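Local coordinates for protein oxalate biosynthetic component 1 (Burkholderia thailandensis, PDB 5IKY) that makes oxalate in quorum sensing-dependent oxalogenesis, as a bifunctional enzyme that combines a serine hydrolase activity with an additional lyase activity, at residues D573-H578 / T598-F603; A637-V642 / D677-L682. All blocks are in the same frame, centred on the assembly; numbering follows the deposited sequence.

Contact 1: D573-H578 / T598-F603; sequences DRLAAH and TAARSF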
ATOM      1  N   ASP A 573      -4.698  28.063   6.034  1.00 76.67           N
ATOM      2  CA  ASP A 573      -4.217  28.927   7.109  1.00 70.19           C
ATOM      3  C   ASP A 573      -3.187  28.205   7.973  1.00 78.63           C
ATOM      4  O   ASP A 573      -2.171  28.783   8.362  1.00 78.64           O
ATOM      5  CB  ASP A 573      -5.383  29.407   7.978  1.00 73.81           C
ATOM      6  CG  ASP A 573      -6.155  30.548   7.343  1.00 84.87           C
ATOM      7  OD1 ASP A 573      -5.523  31.399   6.688  1.00 97.01           O
ATOM      8  OD2 ASP A 573      -7.392  30.598   7.504  1.00 87.83           O
ATOM      9  N   ARG A 574      -3.457  26.937   8.264  1.00 65.67           N
ATOM     10  CA  ARG A 574      -2.567  26.128   9.085  1.00 66.67           C
ATOM     11  C   ARG A 574      -1.256  25.829   8.362  1.00 81.02           C
ATOM     12  O   ARG A 574      -0.197  25.745   8.986  1.00 86.25           O
ATOM     13  CB  ARG A 574      -3.256  24.824   9.494  1.00 55.73           C
ATOM     14  CG  ARG A 574      -4.320  24.993  10.569  1.00 56.60           C
ATOM     15  CD  ARG A 574      -4.998  23.666  10.895  1.00 64.57           C
ATOM     16  NE  ARG A 574      -4.053  22.552  10.892  1.00 94.57           N
ATOM     17  CZ  ARG A 574      -3.258  22.240  11.911  1.00101.81           C
ATOM     18  NH1 ARG A 574      -3.290  22.958  13.026  1.00111.10           N
ATOM     19  NH2 ARG A 574      -2.429  21.209  11.815  1.00 89.31           N
ATOM     20  N   LEU A 575      -1.330  25.663   7.045  1.00 80.31           N
ATOM     21  CA  LEU A 575      -0.131  25.449   6.245  1.00 71.82           C
ATOM     22  C   LEU A 575       0.676  26.737   6.161  1.00 70.61           C
ATOM     23  O   LEU A 575       1.904  26.714   6.216  1.00 70.74           O
ATOM     24  CB  LEU A 575      -0.488  24.953   4.844  1.00 70.39           C
ATOM     25  CG  LEU A 575       0.694  24.757   3.890  1.00 67.82           C
ATOM     26  CD1 LEU A 575       1.732  23.816   4.493  1.00 68.69           C
ATOM     27  CD2 LEU A 575       0.216  24.234   2.547  1.00 65.03           C
ATOM     28  N   ALA A 576      -0.025  27.860   6.038  1.00 59.29           N
ATOM     29  CA  ALA A 576       0.622  29.163   5.942  1.00 74.73           C
ATOM     30  C   ALA A 576       1.362  29.513   7.230  1.00 91.34           C
ATOM     31  O   ALA A 576       2.471  30.042   7.193  1.00 89.69           O
ATOM     32  CB  ALA A 576      -0.403  30.238   5.612  1.00 63.23           C
ATOM     33  N   ALA A 577       0.741  29.213   8.367  1.00 99.63           N
ATOM     34  CA  ALA A 577       1.343  29.500   9.664  1.00 80.81           C
ATOM     35  C   ALA A 577       2.584  28.644   9.894  1.00 81.98           C
ATOM     36  O   ALA A 577       3.585  29.118  10.431  1.00 86.94           O
ATOM     37  CB  ALA A 577       0.332  29.281  10.777  1.00 64.19           C
ATOM     38  N   HIS A 578       2.512  27.382   9.483  1.00 66.62           N
ATOM     39  CA  HIS A 578       3.639  26.470   9.627  1.00 73.34           C
ATOM     40  C   HIS A 578       4.824  26.907   8.770  1.00 80.52           C
ATOM     41  O   HIS A 578       5.978  26.760   9.172  1.00 81.43           O
ATOM     42  CB  HIS A 578       3.230  25.045   9.261  1.00 64.34           C
ATOM     43  CG  HIS A 578       4.353  24.058   9.334  1.00 78.29           C
ATOM     44  ND1 HIS A 578       4.873  23.436   8.219  1.00 86.04           N
ATOM     45  CD2 HIS A 578       5.059  23.587  10.390  1.00 74.42           C
ATOM     46  CE1 HIS A 578       5.847  22.623   8.585  1.00 76.49           C
ATOM     47  NE2 HIS A 578       5.980  22.696   9.898  1.00 76.32           N
ATOM     48  N   THR A 598       7.152  19.041   1.440  1.00108.73           N
ATOM     49  CA  THR A 598       6.932  18.133   2.562  1.00108.12           C
ATOM     50  C   THR A 598       5.844  18.668   3.485  1.00 97.77           C
ATOM     51  O   THR A 598       5.018  17.908   3.991  1.00 92.60           O
ATOM     52  CB  THR A 598       8.219  17.903   3.379  1.00104.20           C
ATOM     53  OG1 THR A 598       8.919  19.143   3.530  1.00131.33           O
ATOM     54  CG2 THR A 598       9.123  16.899   2.679  1.00 83.81           C
ATOM     55  N   ALA A 599       5.851  19.979   3.699  1.00 85.09           N
ATOM     56  CA  ALA A 599       4.829  20.622   4.515  1.00 84.69           C
ATOM     57  C   ALA A 599       3.469  20.518   3.835  1.00 94.15           C
ATOM     58  O   ALA A 599       2.469  20.203   4.473  1.00103.00           O
ATOM     59  CB  ALA A 599       5.188  22.078   4.774  1.00 75.34           C
ATOM     60  N   ALA A 600       3.448  20.771   2.532  1.00 93.48           N
ATOM     61  CA  ALA A 600       2.214  20.713   1.759  1.00 85.76           C
ATOM     62  C   ALA A 600       1.605  19.313   1.780  1.00 89.93           C
ATOM     63  O   ALA A 600       0.420  19.153   2.077  1.00108.97           O
ATOM     64  CB  ALA A 600       2.471  21.160   0.327  1.00 86.75           C
ATOM     65  N   ARG A 601       2.416  18.307   1.464  1.00 83.67           N
ATOM     66  CA  ARG A 601       1.951  16.922   1.421  1.00 88.55           C
ATOM     67  C   ARG A 601       1.387  16.464   2.763  1.00 99.50           C
ATOM     68  O   ARG A 601       0.402  15.729   2.811  1.00100.25           O
ATOM     69  CB  ARG A 601       3.083  15.983   0.991  1.00 88.34           C
ATOM     70  CG  ARG A 601       3.123  15.690  -0.502  1.00 96.91           C
ATOM     71  CD  ARG A 601       4.095  14.563  -0.829  1.00 97.08           C
ATOM     72  NE  ARG A 601       5.487  14.944  -0.605  1.00116.68           N
ATOM     73  CZ  ARG A 601       6.304  15.384  -1.558  1.00116.96           C
ATOM     74  NH1 ARG A 601       5.867  15.500  -2.805  1.00113.51           N
ATOM     75  NH2 ARG A 601       7.558  15.706  -1.268  1.00 97.55           N
ATOM     76  N   SER A 602       2.016  16.904   3.847  1.00106.11           N
ATOM     77  CA  SER A 602       1.602  16.503   5.187  1.00105.66           C
ATOM     78  C   SER A 602       0.268  17.133   5.582  1.00105.48           C
ATOM     79  O   SER A 602      -0.486  16.562   6.371  1.00 94.25           O
ATOM     80  CB  SER A 602       2.679  16.868   6.210  1.00102.40           C
ATOM     81  OG  SER A 602       2.901  18.267   6.239  1.00103.75           O
ATOM     82  N   PHE A 603      -0.017  18.311   5.034  1.00101.15           N
ATOM     83  CA  PHE A 603      -1.284  18.988   5.297  1.00 82.49           C
ATOM     84  C   PHE A 603      -2.370  18.535   4.324  1.00 92.88           C
ATOM     85  O   PHE A 603      -3.505  19.008   4.384  1.00 99.14           O
ATOM     86  CB  PHE A 603      -1.115  20.506   5.220  1.00 68.85           C
ATOM     87  CG  PHE A 603      -0.582  21.126   6.485  1.00 77.65           C
ATOM     88  CD1 PHE A 603       0.782  21.188   6.723  1.00 75.19           C
ATOM     89  CD2 PHE A 603      -1.445  21.652   7.431  1.00 71.74           C
ATOM     90  CE1 PHE A 603       1.274  21.762   7.880  1.00 77.48           C
ATOM     91  CE2 PHE A 603      -0.959  22.226   8.590  1.00 63.06           C
ATOM     92  CZ  PHE A 603       0.402  22.280   8.815  1.00 77.98           C
TER
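Phe603 lies flat against the backbone of Leu575 and fills the space between two nearly antiparallel helix segments. The short axes of 573-578 and 598-602 run at 153° to each other and come within 10.2 Å of each other at their closest. Phe603 bridges this gap from the C-terminal end of its segment. Leu575 CA sits over the middle of the Phe603 ring, 4.0 Å from the centroid and almost on the ring normal, a CH-pi contact made by the main chain. The leucine side chain crosses the ring at a slant and touches it with CD1. Its CG is anti to the backbone N (chi1 177°), which carries CD1 across to the other helix. There CD1 touches Phe603 CD1 at 3.6 Å and Ala599 CB at 3.9 Å, while CD2 reaches Ala600. Leu575 also packs on Phe636 and Leu640 of helix 629-641.

The far end of the Phe603 ring meets Arg574 and His578. Arg574 CB is 3.6 Å from Phe603 CE2. The arginine chain bends at chi3, and its guanidinium comes back beside the same ring carbon, with the two planes 43° apart. The guanidinium has its polar partner elsewhere: NH2 bonds to the carbonyl of His303. His578 offers its ring edge to Ala599, with ND1 3.7 Å from Ala599 CB, and its ring lies oblique to Phe603. His303 also stacks on Phe603, so the aromatic cluster extends beyond the two helices.

Ser602 OG turns back onto its own helix and bonds to Ala599 O at 2.7 Å. That oxygen also accepts from Phe603 N. What joins these helices of the cap domain is apolar and aromatic packing; the Ser602 hydroxyl is bonded within its own helix and Arg574 NH2 to His303.

Contact 2: A637-V642 / D677-L682; sequences ARELLV and DQFKPL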
ATOM      1  N   ALA A 637       4.579  29.066  -1.879  1.00 85.27           N
ATOM      2  CA  ALA A 637       4.759  29.603  -0.538  1.00 88.82           C
ATOM      3  C   ALA A 637       4.451  31.095  -0.519  1.00 81.28           C
ATOM      4  O   ALA A 637       3.755  31.581   0.371  1.00 86.77           O
ATOM      5  CB  ALA A 637       6.171  29.342  -0.047  1.00 94.82           C
ATOM      6  N   ARG A 638       4.971  31.814  -1.510  1.00 83.33           N
ATOM      7  CA  ARG A 638       4.687  33.236  -1.660  1.00 77.74           C
ATOM      8  C   ARG A 638       3.193  33.465  -1.852  1.00 84.13           C
ATOM      9  O   ARG A 638       2.626  34.428  -1.337  1.00 86.65           O
ATOM     10  CB  ARG A 638       5.456  33.818  -2.849  1.00 75.27           C
ATOM     11  CG  ARG A 638       6.960  33.606  -2.792  1.00 88.36           C
ATOM     12  CD  ARG A 638       7.636  34.120  -4.057  1.00 87.02           C
ATOM     13  NE  ARG A 638       7.371  35.539  -4.290  1.00 83.03           N
ATOM     14  CZ  ARG A 638       6.708  36.016  -5.340  1.00 87.07           C
ATOM     15  NH1 ARG A 638       6.239  35.190  -6.266  1.00 89.02           N
ATOM     16  NH2 ARG A 638       6.516  37.323  -5.467  1.00 76.84           N
ATOM     17  N   GLU A 639       2.563  32.562  -2.593  1.00 88.31           N
ATOM     18  CA  GLU A 639       1.151  32.675  -2.929  1.00 94.96           C
ATOM     19  C   GLU A 639       0.265  32.511  -1.696  1.00100.44           C
ATOM     20  O   GLU A 639      -0.861  33.008  -1.659  1.00105.05           O
ATOM     21  CB  GLU A 639       0.785  31.633  -3.987  1.00 98.52           C
ATOM     22  CG  GLU A 639      -0.486  31.921  -4.759  1.00102.40           C
ATOM     23  CD  GLU A 639      -0.700  30.938  -5.894  1.00114.90           C
ATOM     24  OE1 GLU A 639      -0.261  29.774  -5.767  1.00118.43           O
ATOM     25  OE2 GLU A 639      -1.295  31.333  -6.917  1.00117.34           O
ATOM     26  N   LEU A 640       0.783  31.818  -0.688  1.00 91.21           N
ATOM     27  CA  LEU A 640       0.020  31.536   0.524  1.00 85.10           C
ATOM     28  C   LEU A 640       0.281  32.546   1.640  1.00 77.76           C
ATOM     29  O   LEU A 640      -0.608  32.839   2.439  1.00 78.63           O
ATOM     30  CB  LEU A 640       0.335  30.125   1.030  1.00 77.94           C
ATOM     31  CG  LEU A 640      -0.687  29.032   0.710  1.00 76.92           C
ATOM     32  CD1 LEU A 640      -0.931  28.930  -0.791  1.00 78.69           C
ATOM     33  CD2 LEU A 640      -0.232  27.695   1.277  1.00 71.66           C
ATOM     34  N   LEU A 641       1.499  33.077   1.691  1.00 81.77           N
ATOM     35  CA  LEU A 641       1.899  33.947   2.791  1.00 85.76           C
ATOM     36  C   LEU A 641       1.539  35.413   2.551  1.00 93.08           C
ATOM     37  O   LEU A 641       1.154  36.121   3.480  1.00 96.36           O
ATOM     38  CB  LEU A 641       3.400  33.813   3.049  1.00 87.53           C
ATOM     39  CG  LEU A 641       3.879  32.411   3.435  1.00 81.09           C
ATOM     40  CD1 LEU A 641       5.313  32.444   3.934  1.00 81.10           C
ATOM     41  CD2 LEU A 641       2.961  31.793   4.476  1.00 79.25           C
ATOM     42  N   VAL A 642       1.669  35.861   1.306  1.00 97.59           N
ATOM     43  CA  VAL A 642       1.376  37.250   0.949  1.00 96.78           C
ATOM     44  C   VAL A 642      -0.055  37.712   1.281  1.00 90.92           C
ATOM     45  O   VAL A 642      -0.225  38.780   1.870  1.00 98.69           O
ATOM     46  CB  VAL A 642       1.649  37.507  -0.556  1.00 94.27           C
ATOM     47  CG1 VAL A 642       1.001  38.807  -1.014  1.00 86.13           C
ATOM     48  CG2 VAL A 642       3.145  37.531  -0.824  1.00 85.91           C
ATOM     49  N   ASP A 677      -0.352  39.779  -9.356  1.00 85.31           N
ATOM     50  CA  ASP A 677      -1.684  39.725  -9.953  1.00 95.43           C
ATOM     51  C   ASP A 677      -1.863  38.466 -10.800  1.00 90.13           C
ATOM     52  O   ASP A 677      -2.881  38.294 -11.472  1.00 84.66           O
ATOM     53  CB  ASP A 677      -1.963  40.980 -10.788  1.00 84.52           C
ATOM     54  CG  ASP A 677      -1.444  40.868 -12.208  1.00118.34           C
ATOM     55  OD1 ASP A 677      -0.269  40.480 -12.391  1.00141.44           O
ATOM     56  OD2 ASP A 677      -2.219  41.162 -13.144  1.00118.29           O
ATOM     57  N   GLN A 678      -0.867  37.585 -10.762  1.00 80.22           N
ATOM     58  CA  GLN A 678      -0.992  36.262 -11.362  1.00 77.98           C
ATOM     59  C   GLN A 678      -1.212  35.213 -10.275  1.00 86.57           C
ATOM     60  O   GLN A 678      -1.258  34.014 -10.556  1.00 88.39           O
ATOM     61  CB  GLN A 678       0.244  35.917 -12.196  1.00 68.35           C
ATOM     62  CG  GLN A 678       0.193  36.438 -13.625  1.00 75.17           C
ATOM     63  CD  GLN A 678      -0.950  35.840 -14.427  1.00 74.21           C
ATOM     64  OE1 GLN A 678      -1.018  34.626 -14.622  1.00 84.62           O
ATOM     65  NE2 GLN A 678      -1.852  36.692 -14.898  1.00 82.40           N
ATOM     66  N   PHE A 679      -1.340  35.674  -9.033  1.00 83.15           N
ATOM     67  CA  PHE A 679      -1.648  34.786  -7.916  1.00 86.48           C
ATOM     68  C   PHE A 679      -3.056  34.227  -8.054  1.00 84.24           C
ATOM     69  O   PHE A 679      -3.987  34.947  -8.414  1.00 80.64           O
ATOM     70  CB  PHE A 679      -1.514  35.510  -6.573  1.00 76.96           C
ATOM     71  CG  PHE A 679      -0.097  35.674  -6.101  1.00 88.22           C
ATOM     72  CD1 PHE A 679       0.948  35.026  -6.742  1.00 98.35           C
ATOM     73  CD2 PHE A 679       0.189  36.468  -5.002  1.00 94.59           C
ATOM     74  CE1 PHE A 679       2.251  35.179  -6.301  1.00 94.86           C
ATOM     75  CE2 PHE A 679       1.488  36.623  -4.556  1.00 91.36           C
ATOM     76  CZ  PHE A 679       2.520  35.976  -5.206  1.00 90.72           C
ATOM     77  N   LYS A 680      -3.204  32.941  -7.765  1.00 81.27           N
ATOM     78  CA  LYS A 680      -4.509  32.299  -7.796  1.00 70.92           C
ATOM     79  C   LYS A 680      -5.355  32.759  -6.614  1.00 66.74           C
ATOM     80  O   LYS A 680      -4.890  32.750  -5.473  1.00 64.32           O
ATOM     81  CB  LYS A 680      -4.356  30.778  -7.775  1.00 70.28           C
ATOM     82  CG  LYS A 680      -3.566  30.219  -8.945  1.00 72.84           C
ATOM     83  CD  LYS A 680      -3.231  28.753  -8.737  1.00 60.20           C
ATOM     84  CE  LYS A 680      -2.439  28.200  -9.910  1.00 60.17           C
ATOM     85  NZ  LYS A 680      -2.028  26.788  -9.684  1.00 71.86           N
ATOM     86  N   PRO A 681      -6.602  33.172  -6.884  1.00 60.25           N
ATOM     87  CA  PRO A 681      -7.552  33.508  -5.818  1.00 72.55           C
ATOM     88  C   PRO A 681      -7.899  32.285  -4.970  1.00 72.29           C
ATOM     89  O   PRO A 681      -7.623  31.159  -5.386  1.00 70.27           O
ATOM     90  CB  PRO A 681      -8.778  34.018  -6.582  1.00 64.65           C
ATOM     91  CG  PRO A 681      -8.663  33.405  -7.937  1.00 65.49           C
ATOM     92  CD  PRO A 681      -7.191  33.345  -8.223  1.00 73.53           C
ATOM     93  N   LEU A 682      -8.493  32.508  -3.801  1.00 73.31           N
ATOM     94  CA  LEU A 682      -8.795  31.424  -2.864  1.00 70.80           C
ATOM     95  C   LEU A 682      -9.664  30.293  -3.452  1.00 73.59           C
ATOM     96  O   LEU A 682      -9.306  29.122  -3.311  1.00 56.65           O
ATOM     97  CB  LEU A 682      -9.461  31.995  -1.604  1.00 55.69           C
ATOM     98  CG  LEU A 682      -9.950  31.005  -0.545  1.00 64.26           C
ATOM     99  CD1 LEU A 682      -8.795  30.183   0.002  1.00 52.06           C
ATOM    100  CD2 LEU A 682     -10.668  31.742   0.578  1.00 68.57           C
TER
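Glu639 holds the 677-682 loop in two ways, through its backbone and through its carboxylate. Its CA lies over the centre of the Phe679 ring, 4.2 Å from the centroid, in a CH-pi contact. Its CG, anti to the backbone N (chi1 -160°), leads an extended chain past the ring to the next loop residue. Lys680 N donates to Glu639 OE2 at 2.6 Å, and the bond is nearly straight at 168°. The donor uses the anti side of the carboxylate, 19° out of its plane. Buried Arg638 packs at the ring edge, with NH1 3.9 Å from Phe679 CZ. That carbon lies over one face of the guanidinium, and the two planes are steeply inclined. Arg638 NH1 bonds to Val674 O and NE forms a salt bridge with Asp652. This is the tight part of the contact.

The looser side is at Val642, where Val642 CB is 4.1 Å from Phe679 CE2 and no bond forms. Both residues are partly exposed.

Lys680 NZ reaches away to a salt bridge with Glu688. Glu639 OE2 takes a second partner, Arg616 NH2. With a backbone N-H and an arginine on one oxygen, the buried Glu639 is probably stabilised as a carboxylate and fixes the loop just before helix 682-690.

Both contacts belong to the cap domain and lie on the same side of the chain's centre, about 15 Å apart between centres. They share a boundary: Leu575 CD2 of contact 1 packs 3.7 Å from Leu640 CD2 of contact 2. Helix 629-641 thus supports helix 562-579 with one side and receives the 677-682 loop with another. Contact 1 is the more buried and joins two helices. Contact 2 is partly buried, farther from the chain centre, and joins a helix to a loop. In each, a phenylalanine ring covers an alpha carbon of the opposite segment. Only contact 2 adds a hydrogen bond between its segments; contact 1 relies on packing.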